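Local coordinates for unknown protein (Leishmania major, PDB 1R75) that is of unknown function but folds into a compact, helix-free domain of two antiparallel beta sheets, representing the DUF1935 family, at residues A[44-53]-A[112-123]. Numbering follows the deposited sequence.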
ATOM      1  N   ARG A  44       2.293   1.019   5.947  1.00 20.65           N
ATOM      2  CA  ARG A  44       2.871  -0.156   5.332  1.00 20.37           C
ATOM      3  C   ARG A  44       3.052  -1.233   6.373  1.00 21.98           C
ATOM      4  O   ARG A  44       3.641  -0.958   7.411  1.00 23.70           O
ATOM      5  CB  ARG A  44       4.181   0.201   4.685  1.00 21.35           C
ATOM      6  CG  ARG A  44       4.944  -0.915   4.097  1.00 22.22           C
ATOM      7  CD  ARG A  44       6.105  -0.409   3.229  1.00 25.77           C
ATOM      8  NE  ARG A  44       7.137   0.260   4.031  1.00 29.10           N
ATOM      9  CZ  ARG A  44       8.145  -0.316   4.561  1.00 33.86           C
ATOM     10  NH1 ARG A  44       8.316  -1.627   4.426  1.00 41.11           N
ATOM     11  NH2 ARG A  44       9.036   0.445   5.235  1.00 34.15           N
ATOM     12  N   ILE A  45       2.517  -2.428   6.126  1.00 21.95           N
ATOM     13  CA  ILE A  45       2.584  -3.554   7.081  1.00 23.63           C
ATOM     14  C   ILE A  45       3.498  -4.529   6.403  1.00 24.33           C
ATOM     15  O   ILE A  45       3.155  -5.059   5.323  1.00 24.90           O
ATOM     16  CB  ILE A  45       1.217  -4.199   7.285  1.00 24.75           C
ATOM     17  CG1 ILE A  45       0.226  -3.115   7.753  1.00 29.78           C
ATOM     18  CG2 ILE A  45       1.328  -5.368   8.307  1.00 28.57           C
ATOM     19  CD1 ILE A  45      -1.137  -3.379   7.281  1.00 35.10           C
ATOM     20  N   ALA A  46       4.660  -4.783   6.977  1.00 24.87           N
ATOM     21  CA  ALA A  46       5.608  -5.695   6.399  1.00 26.24           C
ATOM     22  C   ALA A  46       5.611  -6.973   7.195  1.00 29.93           C
ATOM     23  O   ALA A  46       5.480  -6.951   8.411  1.00 30.81           O
ATOM     24  CB  ALA A  46       6.993  -5.064   6.365  1.00 27.33           C
ATOM     25  N   ASP A  47       5.651  -8.103   6.523  1.00 32.27           N
ATOM     26  CA  ASP A  47       5.698  -9.376   7.233  1.00 35.28           C
ATOM     27  C   ASP A  47       6.961 -10.117   6.768  1.00 36.15           C
ATOM     28  O   ASP A  47       7.062 -10.534   5.606  1.00 33.47           O
ATOM     29  CB  ASP A  47       4.402 -10.158   7.023  1.00 36.28           C
ATOM     30  CG  ASP A  47       4.365 -11.474   7.819  1.00 41.75           C
ATOM     31  OD1 ASP A  47       5.413 -12.185   7.847  1.00 48.82           O
ATOM     32  OD2 ASP A  47       3.342 -11.873   8.458  1.00 46.84           O
ATOM     33  N   THR A  48       7.982 -10.206   7.652  1.00 38.50           N
ATOM     34  CA  THR A  48       9.250 -10.795   7.226  1.00 40.35           C
ATOM     35  C   THR A  48       9.170 -12.312   7.006  1.00 40.68           C
ATOM     36  O   THR A  48       9.818 -12.826   6.098  1.00 42.54           O
ATOM     37  CB  THR A  48      10.409 -10.532   8.224  1.00 40.78           C
ATOM     38  OG1 THR A  48      10.168 -11.289   9.393  1.00 43.39           O
ATOM     39  CG2 THR A  48      10.464  -9.122   8.714  1.00 42.36           C
ATOM     40  N   GLU A  49       8.402 -13.036   7.810  1.00 41.91           N
ATOM     41  CA  GLU A  49       8.221 -14.504   7.603  1.00 41.67           C
ATOM     42  C   GLU A  49       7.505 -14.803   6.299  1.00 40.17           C
ATOM     43  O   GLU A  49       7.875 -15.727   5.545  1.00 40.52           O
ATOM     44  CB  GLU A  49       7.487 -15.168   8.810  1.00 43.63           C
ATOM     45  CG  GLU A  49       6.935 -16.608   8.614  1.00 47.26           C
ATOM     46  CD  GLU A  49       7.645 -17.719   9.442  1.00 53.51           C
ATOM     47  OE1 GLU A  49       8.905 -17.789   9.448  1.00 55.39           O
ATOM     48  OE2 GLU A  49       6.938 -18.556  10.085  1.00 58.01           O
ATOM     49  N   ALA A  50       6.504 -14.008   5.966  1.00 36.73           N
ATOM     50  CA  ALA A  50       5.748 -14.273   4.728  1.00 34.25           C
ATOM     51  C   ALA A  50       6.354 -13.574   3.491  1.00 32.22           C
ATOM     52  O   ALA A  50       5.934 -13.814   2.364  1.00 31.36           O
ATOM     53  CB  ALA A  50       4.313 -13.784   4.944  1.00 34.82           C
ATOM     54  N   ARG A  51       7.335 -12.703   3.741  1.00 29.25           N
ATOM     55  CA  ARG A  51       8.012 -11.834   2.779  1.00 28.80           C
ATOM     56  C   ARG A  51       6.994 -10.983   1.946  1.00 25.69           C
ATOM     57  O   ARG A  51       7.054 -10.936   0.729  1.00 24.46           O
ATOM     58  CB  ARG A  51       8.960 -12.603   1.906  1.00 30.94           C
ATOM     59  CG  ARG A  51      10.243 -13.005   2.697  1.00 38.13           C
ATOM     60  CD  ARG A  51      11.255 -13.909   1.951  1.00 45.45           C
ATOM     61  NE  ARG A  51      11.548 -13.549   0.557  1.00 49.52           N
ATOM     62  CZ  ARG A  51      11.269 -14.339  -0.497  1.00 54.32           C
ATOM     63  NH1 ARG A  51      10.631 -15.507  -0.340  1.00 55.72           N
ATOM     64  NH2 ARG A  51      11.588 -13.956  -1.729  1.00 53.35           N
ATOM     65  N   ARG A  52       6.144 -10.313   2.664  1.00 23.77           N
ATOM     66  CA  ARG A  52       4.942  -9.695   2.107  1.00 23.85           C
ATOM     67  C   ARG A  52       4.736  -8.309   2.652  1.00 22.03           C
ATOM     68  O   ARG A  52       4.947  -8.030   3.853  1.00 22.59           O
ATOM     69  CB  ARG A  52       3.820 -10.563   2.560  1.00 24.16           C
ATOM     70  CG  ARG A  52       2.503 -10.300   2.092  1.00 28.64           C
ATOM     71  CD  ARG A  52       1.613 -11.585   2.449  1.00 27.81           C
ATOM     72  NE  ARG A  52       1.264 -11.659   3.879  1.00 28.87           N
ATOM     73  CZ  ARG A  52       0.899 -12.771   4.512  1.00 29.59           C
ATOM     74  NH1 ARG A  52       0.803 -13.968   3.858  1.00 24.39           N
ATOM     75  NH2 ARG A  52       0.586 -12.703   5.777  1.00 27.07           N
ATOM     76  N   TRP A  53       4.247  -7.432   1.786  1.00 19.64           N
ATOM     77  CA  TRP A  53       3.806  -6.110   2.190  1.00 18.01           C
ATOM     78  C   TRP A  53       2.342  -5.901   1.894  1.00 17.28           C
ATOM     79  O   TRP A  53       1.841  -6.367   0.839  1.00 18.99           O
ATOM     80  CB  TRP A  53       4.507  -5.080   1.388  1.00 21.33           C
ATOM     81  CG  TRP A  53       5.915  -4.821   1.617  1.00 23.90           C
ATOM     82  CD1 TRP A  53       6.815  -5.500   2.375  1.00 27.72           C
ATOM     83  CD2 TRP A  53       6.631  -3.723   1.021  1.00 27.13           C
ATOM     84  NE1 TRP A  53       8.075  -4.902   2.280  1.00 28.20           N
ATOM     85  CE2 TRP A  53       7.985  -3.824   1.426  1.00 26.36           C
ATOM     86  CE3 TRP A  53       6.265  -2.691   0.154  1.00 26.99           C
ATOM     87  CZ2 TRP A  53       8.960  -2.877   1.007  1.00 25.72           C
ATOM     88  CZ3 TRP A  53       7.250  -1.719  -0.223  1.00 29.04           C
ATOM     89  CH2 TRP A  53       8.541  -1.858   0.160  1.00 25.46           C
ATOM     90  N   THR A 112      -7.454  -2.887   4.141  1.00 23.79           N
ATOM     91  CA  THR A 112      -6.108  -3.456   3.956  1.00 23.35           C
ATOM     92  C   THR A 112      -5.973  -4.009   2.513  1.00 23.79           C
ATOM     93  O   THR A 112      -6.850  -4.770   2.081  1.00 25.62           O
ATOM     94  CB  THR A 112      -5.858  -4.595   4.963  1.00 24.76           C
ATOM     95  OG1 THR A 112      -5.991  -4.116   6.317  1.00 26.45           O
ATOM     96  CG2 THR A 112      -4.401  -5.063   5.000  1.00 23.59           C
ATOM     97  N   GLN A 113      -4.976  -3.574   1.744  1.00 20.18           N
ATOM     98  CA  GLN A 113      -4.640  -4.121   0.442  1.00 19.89           C
ATOM     99  C   GLN A 113      -3.305  -4.854   0.534  1.00 19.32           C
ATOM    100  O   GLN A 113      -2.280  -4.226   0.808  1.00 17.32           O
ATOM    101  CB  GLN A 113      -4.635  -3.000  -0.642  1.00 20.99           C
ATOM    102  CG  GLN A 113      -6.010  -2.541  -0.973  1.00 24.33           C
ATOM    103  CD  GLN A 113      -6.666  -3.474  -2.039  1.00 32.85           C
ATOM    104  OE1 GLN A 113      -6.423  -4.667  -2.065  1.00 38.17           O
ATOM    105  NE2 GLN A 113      -7.419  -2.909  -2.924  1.00 38.04           N
ATOM    106  N   MET A 114      -3.276  -6.161   0.192  1.00 18.12           N
ATOM    107  CA  MET A 114      -2.015  -6.867  -0.114  1.00 17.70           C
ATOM    108  C   MET A 114      -1.372  -6.187  -1.351  1.00 17.73           C
ATOM    109  O   MET A 114      -2.043  -5.782  -2.284  1.00 17.16           O
ATOM    110  CB  MET A 114      -2.322  -8.353  -0.423  1.00 17.22           C
ATOM    111  CG  MET A 114      -2.871  -9.060   0.775  1.00 20.80           C
ATOM    112  SD  MET A 114      -1.549  -9.124   2.111  1.00 31.26           S
ATOM    113  CE  MET A 114      -2.635  -8.649   3.068  1.00 27.05           C
ATOM    114  N   PHE A 115      -0.060  -6.031  -1.293  1.00 15.87           N
ATOM    115  CA  PHE A 115       0.670  -5.306  -2.269  1.00 16.14           C
ATOM    116  C   PHE A 115       1.638  -6.153  -3.041  1.00 14.50           C
ATOM    117  O   PHE A 115       1.473  -6.379  -4.310  1.00 13.96           O
ATOM    118  CB  PHE A 115       1.322  -4.140  -1.541  1.00 16.91           C
ATOM    119  CG  PHE A 115       1.957  -3.133  -2.473  1.00 14.27           C
ATOM    120  CD1 PHE A 115       1.224  -2.577  -3.484  1.00 18.60           C
ATOM    121  CD2 PHE A 115       3.324  -2.726  -2.305  1.00 14.15           C
ATOM    122  CE1 PHE A 115       1.795  -1.610  -4.338  1.00 16.39           C
ATOM    123  CE2 PHE A 115       3.887  -1.825  -3.207  1.00 17.04           C
ATOM    124  CZ  PHE A 115       3.099  -1.252  -4.191  1.00 15.91           C
ATOM    125  N   VAL A 116       2.744  -6.616  -2.399  1.00 15.63           N
ATOM    126  CA  VAL A 116       3.758  -7.417  -3.085  1.00 16.57           C
ATOM    127  C   VAL A 116       4.285  -8.490  -2.176  1.00 15.79           C
ATOM    128  O   VAL A 116       4.187  -8.450  -0.954  1.00 15.59           O
ATOM    129  CB  VAL A 116       4.975  -6.582  -3.605  1.00 17.46           C
ATOM    130  CG1 VAL A 116       4.538  -5.626  -4.554  1.00 19.07           C
ATOM    131  CG2 VAL A 116       5.698  -5.892  -2.447  1.00 23.25           C
ATOM    132  N   GLU A 117       4.840  -9.490  -2.770  1.00 17.28           N
ATOM    133  CA  GLU A 117       5.475 -10.540  -1.994  1.00 19.75           C
ATOM    134  C   GLU A 117       6.755 -10.951  -2.673  1.00 19.44           C
ATOM    135  O   GLU A 117       6.815 -11.081  -3.895  1.00 17.05           O
ATOM    136  CB  GLU A 117       4.480 -11.719  -1.949  1.00 21.95           C
ATOM    137  CG  GLU A 117       4.971 -12.922  -1.206  1.00 25.72           C
ATOM    138  CD  GLU A 117       3.817 -13.826  -0.678  1.00 32.05           C
ATOM    139  OE1 GLU A 117       2.771 -13.285  -0.230  1.00 29.48           O
ATOM    140  OE2 GLU A 117       4.014 -15.065  -0.696  1.00 37.58           O
ATOM    141  N   GLY A 118       7.802 -11.140  -1.876  1.00 21.66           N
ATOM    142  CA  GLY A 118       9.060 -11.638  -2.377  1.00 22.26           C
ATOM    143  C   GLY A 118      10.218 -10.836  -1.782  1.00 22.21           C
ATOM    144  O   GLY A 118      10.098 -10.333  -0.704  1.00 25.25           O
ATOM    145  N   SER A 119      11.295 -10.697  -2.515  1.00 22.84           N
ATOM    146  CA  SER A 119      12.500 -10.082  -1.991  1.00 23.81           C
ATOM    147  C   SER A 119      12.677  -8.705  -2.537  1.00 22.03           C
ATOM    148  O   SER A 119      12.846  -8.504  -3.710  1.00 21.71           O
ATOM    149  CB  SER A 119      13.710 -10.994  -2.190  1.00 27.01           C
ATOM    150  OG  SER A 119      13.957 -11.231  -3.560  1.00 31.00           O
ATOM    151  N   VAL A 120      12.647  -7.735  -1.654  1.00 21.30           N
ATOM    152  CA  VAL A 120      12.652  -6.339  -2.070  1.00 20.10           C
ATOM    153  C   VAL A 120      14.094  -5.878  -1.866  1.00 20.98           C
ATOM    154  O   VAL A 120      14.633  -6.123  -0.751  1.00 20.77           O
ATOM    155  CB  VAL A 120      11.722  -5.552  -1.207  1.00 20.74           C
ATOM    156  CG1 VAL A 120      11.823  -4.070  -1.564  1.00 22.36           C
ATOM    157  CG2 VAL A 120      10.261  -6.060  -1.403  1.00 20.37           C
ATOM    158  N   THR A 121      14.615  -5.136  -2.821  1.00 21.54           N
ATOM    159  CA  THR A 121      15.947  -4.526  -2.757  1.00 21.77           C
ATOM    160  C   THR A 121      15.718  -3.025  -2.625  1.00 20.88           C
ATOM    161  O   THR A 121      15.044  -2.623  -1.669  1.00 23.01           O
ATOM    162  CB  THR A 121      16.819  -4.864  -3.930  1.00 21.41           C
ATOM    163  OG1 THR A 121      16.239  -4.425  -5.180  1.00 23.30           O
ATOM    164  CG2 THR A 121      17.020  -6.384  -4.005  1.00 21.62           C
ATOM    165  N   GLY A 122      16.216  -2.211  -3.528  1.00 19.61           N
ATOM    166  CA  GLY A 122      15.934  -0.776  -3.509  1.00 20.68           C
ATOM    167  C   GLY A 122      14.472  -0.540  -3.901  1.00 20.13           C
ATOM    168  O   GLY A 122      13.937  -1.235  -4.794  1.00 21.17           O
ATOM    169  N   TRP A 123      13.824   0.442  -3.276  1.00 17.76           N
ATOM    170  CA  TRP A 123      12.497   0.828  -3.661  1.00 16.97           C
ATOM    171  C   TRP A 123      12.332   2.263  -3.292  1.00 17.30           C
ATOM    172  O   TRP A 123      13.058   2.763  -2.394  1.00 13.93           O
ATOM    173  CB  TRP A 123      11.450   0.034  -2.916  1.00 17.10           C
ATOM    174  CG  TRP A 123      11.477   0.125  -1.391  1.00 16.47           C
ATOM    175  CD1 TRP A 123      12.301  -0.575  -0.563  1.00 22.20           C
ATOM    176  CD2 TRP A 123      10.653   0.901  -0.560  1.00 15.82           C
ATOM    177  NE1 TRP A 123      12.057  -0.273   0.739  1.00 21.29           N
ATOM    178  CE2 TRP A 123      11.041   0.635   0.780  1.00 20.55           C
ATOM    179  CE3 TRP A 123       9.687   1.855  -0.782  1.00 16.44           C
ATOM    180  CZ2 TRP A 123      10.452   1.226   1.865  1.00 24.18           C
ATOM    181  CZ3 TRP A 123       9.069   2.443   0.330  1.00 18.79           C
ATOM    182  CH2 TRP A 123       9.450   2.117   1.643  1.00 16.36           C
TER
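W53 N donates an almost straight bond of 2.9 Å to V116 O, and G118 N gives a shorter one, 2.7 Å, to R51 O, pairing strands 52-57 and 112-117 antiparallel around the non-hydrogen-bonded pair R52–E117. W53 O takes F115 N at 2.9 Å and, weakly, V116 N, since F115 and V116 both face W53 in a classic beta bulge. The large indole of W53 suits the side turned to the second sheet, where F70 touches W123 and V120. Its chi1 of -72° lays it alongside V116, with V116 and V120 methyls near the rim on one side and R44 NH1 near the rim of the opposite face. The edge of W53 points at the face of W123, W53 CH2 over that ring's centre and 3.5 Å from W123 CD2, planes at 76°. This edge-to-face pair links the sheets of the beta sandwich, W123 starting strand 123-132 after the corner at G118, whose backbone angles would jam a side chain against the preceding carbonyl. On the other, partly exposed face, long charged chains suit: R52 and E117 run side by side, their CH2 groups along the strands, R52 CD also touching M114 SD. A50 CB sits against the centre of one guanidinium face. R52 NH2 and D47 OD2, 3.9 Å apart, form a long, charge-only salt bridge; R52 NH1 and E117 OE1, at 4.6 Å, none.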